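Local coordinates for GCN5-related N-acetyltransferase (Kribbella flavida, PDB 4MY0), which binds acetyl-coenzyme A and probably transfers its acetyl group to amines, possibly those of aminoglycosides, as a GCN5-related N-acetyltransferase, at residues C[132-146]-C[269-283]. Sequence-based numbering, arbitrary orientation.
Sequences LGYEFGGHRYRFSFQ and HEADKQAHVQRWMLR
Leu132 O receives Arg283 NE at 2.8 Å, in the guanidinium plane, just before strands 135-146 and 274-283 pair antiparallel; these long strands join the two GNAT-like parts of the chain. Gly133 ends the preceding helix in a Schellman motif. Arg283 CB sits over the face of the Tyr134 ring, 3.8 Å from the ring centroid, while Arg283 NH2 forms a salt bridge with Asp310. Pairing starts at Glu135 with Leu282, bonded in both directions. The Phe136 ring is sandwiched: CE of selenomethionine Met281 covers one face and Arg279 CD the other, 4.2 Å from the centroid. A classic beta bulge follows, Gly137 and Gly138 both facing Trp280, whose indole lies over their backbone. At His139 a water bridges NE2 to Arg279 NE, and Arg279 NH2 forms a salt bridge with Glu270 of the second subunit. Arg140, extended alongside Gln278, donates an N-H of NH2 to a lone pair of Gln278 OE1, 2.9 Å away, its NE being held by Leu389 O. A bend at chi3 (68°) folds the Arg142 guanidinium flat onto His276, planes 10° apart. Phe143 and Phe145 pack on Ala271, and between them Ser144 O accepts Asp272 N at 2.9 Å. Finally, Gln146 NE2 lies 3.4 Å from His269 CG.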
loop_
_atom_site.group_PDB
_atom_site.type_symbol
_atom_site.label_atom_id
_atom_site.label_comp_id
_atom_site.label_asym_id
_atom_site.label_seq_id
_atom_site.Cartn_x
_atom_site.Cartn_y
_atom_site.Cartn_z
ATOM N N LEU C 132 -23.119 -7.311 31.064
ATOM C CA LEU C 132 -22.706 -8.005 32.293
ATOM C C LEU C 132 -22.077 -7.079 33.328
ATOM O O LEU C 132 -21.717 -7.524 34.425
ATOM C CB LEU C 132 -21.711 -9.121 31.963
ATOM C CG LEU C 132 -22.347 -10.307 31.252
ATOM C CD1 LEU C 132 -21.309 -10.977 30.409
ATOM C CD2 LEU C 132 -22.927 -11.277 32.261
ATOM N N GLY C 133 -21.912 -5.802 32.984
ATOM C CA GLY C 133 -21.442 -4.844 33.961
ATOM C C GLY C 133 -20.024 -4.320 33.791
ATOM O O GLY C 133 -19.585 -3.504 34.597
ATOM N N TYR C 134 -19.308 -4.758 32.755
ATOM C CA TYR C 134 -17.956 -4.265 32.526
ATOM C C TYR C 134 -17.989 -2.891 31.856
ATOM O O TYR C 134 -18.930 -2.576 31.118
ATOM C CB TYR C 134 -17.186 -5.218 31.609
ATOM C CG TYR C 134 -16.737 -6.520 32.252
ATOM C CD1 TYR C 134 -15.413 -6.695 32.659
ATOM C CD2 TYR C 134 -17.622 -7.589 32.415
ATOM C CE1 TYR C 134 -14.985 -7.898 33.229
ATOM C CE2 TYR C 134 -17.203 -8.794 32.976
ATOM C CZ TYR C 134 -15.882 -8.942 33.385
ATOM O OH TYR C 134 -15.455 -10.137 33.957
ATOM N N GLU C 135 -16.960 -2.080 32.089
ATOM C CA GLU C 135 -16.803 -0.842 31.322
ATOM C C GLU C 135 -15.322 -0.595 31.082
ATOM O O GLU C 135 -14.485 -1.106 31.834
ATOM C CB GLU C 135 -17.446 0.356 32.047
ATOM C CG GLU C 135 -17.622 1.618 31.158
ATOM C CD GLU C 135 -18.113 1.274 29.744
ATOM O OE1 GLU C 135 -17.263 1.196 28.818
ATOM O OE2 GLU C 135 -19.340 1.057 29.562
ATOM N N PHE C 136 -14.995 0.169 30.033
ATOM C CA PHE C 136 -13.601 0.547 29.781
ATOM C C PHE C 136 -12.977 1.201 31.003
ATOM O O PHE C 136 -13.593 2.070 31.640
ATOM C CB PHE C 136 -13.471 1.442 28.546
ATOM C CG PHE C 136 -13.665 0.697 27.249
ATOM C CD1 PHE C 136 -12.936 -0.465 26.981
ATOM C CD2 PHE C 136 -14.606 1.115 26.329
ATOM C CE1 PHE C 136 -13.117 -1.178 25.787
ATOM C CE2 PHE C 136 -14.795 0.416 25.131
ATOM C CZ PHE C 136 -14.041 -0.730 24.859
ATOM N N GLY C 137 -11.766 0.756 31.335
ATOM C CA GLY C 137 -11.104 1.186 32.554
ATOM C C GLY C 137 -9.714 1.745 32.315
ATOM O O GLY C 137 -9.160 2.419 33.185
ATOM N N GLY C 138 -9.132 1.461 31.152
ATOM C CA GLY C 138 -7.778 1.930 30.877
ATOM C C GLY C 138 -7.275 1.542 29.502
ATOM O O GLY C 138 -8.016 0.961 28.712
ATOM N N HIS C 139 -6.008 1.848 29.221
ATOM C CA HIS C 139 -5.477 1.714 27.870
ATOM C C HIS C 139 -4.207 0.877 27.813
ATOM O O HIS C 139 -3.595 0.584 28.838
ATOM C CB HIS C 139 -5.187 3.101 27.286
ATOM C CG HIS C 139 -6.401 3.972 27.151
ATOM N ND1 HIS C 139 -6.901 4.724 28.196
ATOM C CD2 HIS C 139 -7.212 4.215 26.092
ATOM C CE1 HIS C 139 -7.966 5.395 27.783
ATOM N NE2 HIS C 139 -8.178 5.104 26.513
ATOM N N ARG C 140 -3.830 0.482 26.601
ATOM C CA ARG C 140 -2.514 -0.079 26.350
ATOM C C ARG C 140 -1.988 0.685 25.148
ATOM O O ARG C 140 -2.639 0.718 24.100
ATOM C CB ARG C 140 -2.623 -1.569 26.041
ATOM C CG ARG C 140 -1.287 -2.262 25.754
ATOM C CD ARG C 140 -1.558 -3.683 25.274
ATOM N NE ARG C 140 -0.342 -4.466 25.070
ATOM C CZ ARG C 140 -0.079 -5.160 23.967
ATOM N NH1 ARG C 140 1.046 -5.855 23.885
ATOM N NH2 ARG C 140 -0.933 -5.159 22.946
ATOM N N TYR C 141 -0.840 1.336 25.307
ATOM C CA TYR C 141 -0.315 2.226 24.271
ATOM C C TYR C 141 0.925 1.625 23.640
ATOM O O TYR C 141 1.782 1.091 24.351
ATOM C CB TYR C 141 0.107 3.574 24.871
ATOM C CG TYR C 141 -0.974 4.377 25.553
ATOM C CD1 TYR C 141 -1.701 5.340 24.860
ATOM C CD2 TYR C 141 -1.228 4.210 26.906
ATOM C CE1 TYR C 141 -2.676 6.096 25.499
ATOM C CE2 TYR C 141 -2.200 4.957 27.552
ATOM C CZ TYR C 141 -2.918 5.897 26.848
ATOM O OH TYR C 141 -3.882 6.635 27.504
ATOM N N ARG C 142 1.046 1.741 22.319
ATOM C CA ARG C 142 2.307 1.408 21.663
ATOM C C ARG C 142 2.837 2.623 20.909
ATOM O O ARG C 142 2.146 3.174 20.059
ATOM C CB ARG C 142 2.189 0.197 20.709
ATOM C CG ARG C 142 3.581 -0.426 20.373
ATOM C CD ARG C 142 3.555 -1.357 19.148
ATOM N NE ARG C 142 3.307 -0.630 17.901
ATOM C CZ ARG C 142 3.435 -1.166 16.690
ATOM N NH1 ARG C 142 3.815 -2.427 16.570
ATOM N NH2 ARG C 142 3.181 -0.446 15.602
ATOM N N PHE C 143 4.061 3.036 21.218
ATOM C CA PHE C 143 4.677 4.154 20.510
ATOM C C PHE C 143 5.877 3.680 19.701
ATOM O O PHE C 143 6.457 2.634 20.006
ATOM C CB PHE C 143 5.083 5.257 21.498
ATOM C CG PHE C 143 3.902 5.924 22.162
ATOM C CD1 PHE C 143 3.114 6.828 21.458
ATOM C CD2 PHE C 143 3.568 5.629 23.475
ATOM C CE1 PHE C 143 2.006 7.435 22.064
ATOM C CE2 PHE C 143 2.466 6.238 24.090
ATOM C CZ PHE C 143 1.693 7.137 23.386
ATOM N N SER C 144 6.240 4.426 18.659
ATOM C CA SER C 144 7.357 4.012 17.816
ATOM C C SER C 144 8.431 5.089 17.768
ATOM O O SER C 144 8.147 6.250 17.453
ATOM C CB SER C 144 6.868 3.680 16.399
ATOM O OG SER C 144 5.806 2.737 16.435
ATOM N N PHE C 145 9.665 4.694 18.072
ATOM C CA PHE C 145 10.787 5.624 18.079
ATOM C C PHE C 145 11.816 5.247 17.022
ATOM O O PHE C 145 11.810 4.117 16.504
ATOM C CB PHE C 145 11.448 5.618 19.463
ATOM C CG PHE C 145 10.488 5.916 20.588
ATOM C CD1 PHE C 145 10.277 7.218 21.005
ATOM C CD2 PHE C 145 9.778 4.891 21.213
ATOM C CE1 PHE C 145 9.378 7.505 22.036
ATOM C CE2 PHE C 145 8.875 5.165 22.255
ATOM C CZ PHE C 145 8.670 6.474 22.661
ATOM N N GLN C 146 12.703 6.182 16.701
ATOM C CA GLN C 146 13.830 5.877 15.819
ATOM C C GLN C 146 14.921 5.214 16.657
ATOM O O GLN C 146 15.335 5.752 17.692
ATOM C CB GLN C 146 14.373 7.150 15.161
ATOM C CG GLN C 146 13.294 8.051 14.573
ATOM C CD GLN C 146 13.871 9.293 13.880
ATOM O OE1 GLN C 146 15.045 9.323 13.495
ATOM N NE2 GLN C 146 13.040 10.320 13.724
ATOM N N HIS C 269 13.900 12.861 18.827
ATOM C CA HIS C 269 12.770 12.815 17.907
ATOM C C HIS C 269 11.572 12.234 18.628
ATOM O O HIS C 269 11.676 11.184 19.266
ATOM C CB HIS C 269 13.138 11.986 16.680
ATOM C CG HIS C 269 14.333 12.514 15.949
ATOM N ND1 HIS C 269 14.234 13.445 14.934
ATOM C CD2 HIS C 269 15.655 12.261 16.100
ATOM C CE1 HIS C 269 15.444 13.736 14.487
ATOM N NE2 HIS C 269 16.324 13.035 15.182
ATOM N N GLU C 270 10.437 12.919 18.563
ATOM C CA GLU C 270 9.292 12.444 19.324
ATOM C C GLU C 270 8.719 11.203 18.639
ATOM O O GLU C 270 8.994 10.951 17.466
ATOM C CB GLU C 270 8.241 13.545 19.555
ATOM C CG GLU C 270 7.296 13.827 18.405
ATOM C CD GLU C 270 6.224 14.859 18.770
ATOM O OE1 GLU C 270 5.139 14.457 19.257
ATOM O OE2 GLU C 270 6.464 16.074 18.562
ATOM N N ALA C 271 7.970 10.410 19.395
ATOM C CA ALA C 271 7.384 9.179 18.882
ATOM C C ALA C 271 6.573 9.479 17.620
ATOM O O ALA C 271 6.080 10.597 17.449
ATOM C CB ALA C 271 6.507 8.557 19.940
ATOM N N ASP C 272 6.464 8.502 16.720
ATOM C CA ASP C 272 5.673 8.684 15.501
ATOM C C ASP C 272 4.260 9.123 15.911
ATOM O O ASP C 272 3.749 8.691 16.954
ATOM C CB ASP C 272 5.621 7.360 14.734
ATOM C CG ASP C 272 5.113 7.506 13.303
ATOM O OD1 ASP C 272 5.729 6.885 12.407
ATOM O OD2 ASP C 272 4.092 8.200 13.063
ATOM N N LYS C 273 3.656 10.017 15.127
ATOM C CA LYS C 273 2.286 10.461 15.362
ATOM C C LYS C 273 1.361 9.234 15.428
ATOM O O LYS C 273 0.442 9.158 16.256
ATOM C CB LYS C 273 1.855 11.420 14.228
ATOM C CG LYS C 273 0.400 11.881 14.287
ATOM C CD LYS C 273 0.110 13.053 13.318
ATOM C CE LYS C 273 -0.020 12.600 11.871
ATOM N NZ LYS C 273 -0.372 13.740 10.957
ATOM N N GLN C 274 1.623 8.269 14.552
ATOM C CA GLN C 274 0.802 7.067 14.454
ATOM C C GLN C 274 1.131 6.117 15.593
ATOM O O GLN C 274 2.235 5.588 15.669
ATOM C CB GLN C 274 1.019 6.393 13.095
ATOM C CG GLN C 274 0.623 7.323 11.950
ATOM C CD GLN C 274 0.545 6.630 10.610
ATOM O OE1 GLN C 274 0.902 5.460 10.478
ATOM N NE2 GLN C 274 0.072 7.351 9.600
ATOM N N ALA C 275 0.166 5.923 16.483
ATOM C CA ALA C 275 0.350 5.060 17.657
ATOM C C ALA C 275 -0.794 4.065 17.754
ATOM O O ALA C 275 -1.816 4.208 17.069
ATOM C CB ALA C 275 0.416 5.897 18.927
ATOM N N HIS C 276 -0.616 3.058 18.603
ATOM C CA HIS C 276 -1.675 2.094 18.881
ATOM C C HIS C 276 -2.239 2.438 20.239
ATOM O O HIS C 276 -1.480 2.641 21.189
ATOM C CB HIS C 276 -1.131 0.663 18.933
ATOM C CG HIS C 276 -0.739 0.113 17.601
ATOM N ND1 HIS C 276 -0.185 -1.140 17.452
ATOM C CD2 HIS C 276 -0.825 0.642 16.356
ATOM C CE1 HIS C 276 0.049 -1.364 16.168
ATOM N NE2 HIS C 276 -0.330 -0.298 15.482
ATOM N N VAL C 277 -3.565 2.517 20.320
ATOM C CA VAL C 277 -4.251 2.760 21.572
ATOM C C VAL C 277 -5.341 1.697 21.670
ATOM O O VAL C 277 -6.282 1.720 20.877
ATOM C CB VAL C 277 -4.864 4.182 21.613
ATOM C CG1 VAL C 277 -5.529 4.446 22.957
ATOM C CG2 VAL C 277 -3.787 5.244 21.342
ATOM N N GLN C 278 -5.179 0.738 22.589
ATOM C CA GLN C 278 -6.192 -0.304 22.823
ATOM C C GLN C 278 -6.828 -0.019 24.165
ATOM O O GLN C 278 -6.227 0.671 24.979
ATOM C CB GLN C 278 -5.571 -1.706 22.866
ATOM C CG GLN C 278 -4.985 -2.176 21.542
ATOM C CD GLN C 278 -4.170 -3.440 21.692
ATOM O OE1 GLN C 278 -3.152 -3.452 22.386
ATOM N NE2 GLN C 278 -4.614 -4.517 21.051
ATOM N N ARG C 279 -8.042 -0.518 24.394
ATOM C CA ARG C 279 -8.697 -0.326 25.692
ATOM C C ARG C 279 -9.002 -1.658 26.352
ATOM O O ARG C 279 -9.294 -2.632 25.669
ATOM C CB ARG C 279 -9.994 0.474 25.532
ATOM C CG ARG C 279 -9.761 1.862 24.994
ATOM C CD ARG C 279 -11.013 2.510 24.412
ATOM N NE ARG C 279 -10.617 3.769 23.782
ATOM C CZ ARG C 279 -10.058 3.856 22.578
ATOM N NH1 ARG C 279 -9.712 5.043 22.096
ATOM N NH2 ARG C 279 -9.852 2.761 21.844
ATOM N N TRP C 280 -8.945 -1.704 27.681
ATOM C CA TRP C 280 -9.419 -2.888 28.381
ATOM C C TRP C 280 -10.531 -2.520 29.354
ATOM O O TRP C 280 -10.625 -1.369 29.793
ATOM C CB TRP C 280 -8.265 -3.599 29.103
ATOM C CG TRP C 280 -7.345 -2.678 29.840
ATOM C CD1 TRP C 280 -6.180 -2.151 29.374
ATOM C CD2 TRP C 280 -7.499 -2.196 31.185
ATOM N NE1 TRP C 280 -5.596 -1.364 30.345
ATOM C CE2 TRP C 280 -6.387 -1.382 31.469
ATOM C CE3 TRP C 280 -8.461 -2.396 32.184
ATOM C CZ2 TRP C 280 -6.217 -0.739 32.714
ATOM C CZ3 TRP C 280 -8.293 -1.766 33.424
ATOM C CH2 TRP C 280 -7.185 -0.946 33.674
HETATM N N MSE C 281 -11.373 -3.495 29.684
HETATM C CA MSE C 281 -12.518 -3.240 30.550
HETATM C C MSE C 281 -12.297 -3.759 31.951
HETATM O O MSE C 281 -11.466 -4.640 32.160
HETATM C CB MSE C 281 -13.779 -3.867 29.981
HETATM C CG MSE C 281 -14.317 -3.112 28.782
HETATM SE SE MSE C 281 -15.993 -3.907 28.195
HETATM C CE MSE C 281 -16.547 -2.465 27.005
ATOM N N LEU C 282 -13.065 -3.210 32.893
ATOM C CA LEU C 282 -12.952 -3.533 34.309
ATOM C C LEU C 282 -14.343 -3.767 34.876
ATOM O O LEU C 282 -15.306 -3.126 34.441
ATOM C CB LEU C 282 -12.326 -2.348 35.045
ATOM C CG LEU C 282 -12.152 -2.492 36.551
ATOM C CD1 LEU C 282 -11.135 -3.591 36.826
ATOM C CD2 LEU C 282 -11.708 -1.166 37.167
ATOM N N ARG C 283 -14.459 -4.685 35.830
ATOM C CA ARG C 283 -15.690 -4.806 36.616
ATOM C C ARG C 283 -15.364 -5.035 38.095
ATOM O O ARG C 283 -14.442 -5.788 38.408
ATOM C CB ARG C 283 -16.553 -5.964 36.109
ATOM C CG ARG C 283 -17.973 -5.946 36.678
ATOM C CD ARG C 283 -18.629 -7.337 36.693
ATOM N NE ARG C 283 -20.091 -7.230 36.641
ATOM C CZ ARG C 283 -20.859 -6.859 37.667
ATOM N NH1 ARG C 283 -20.315 -6.553 38.842
ATOM N NH2 ARG C 283 -22.178 -6.784 37.519
HETATM O O HOH W 1 -10.142 6.017 25.086
HETATM O O HOH W 2 -1.605 -1.064 22.037
HETATM O O HOH W 3 4.010 5.953 17.653
HETATM O O HOH W 4 4.007 3.580 14.430
HETATM O O HOH W 5 12.557 8.752 18.329
#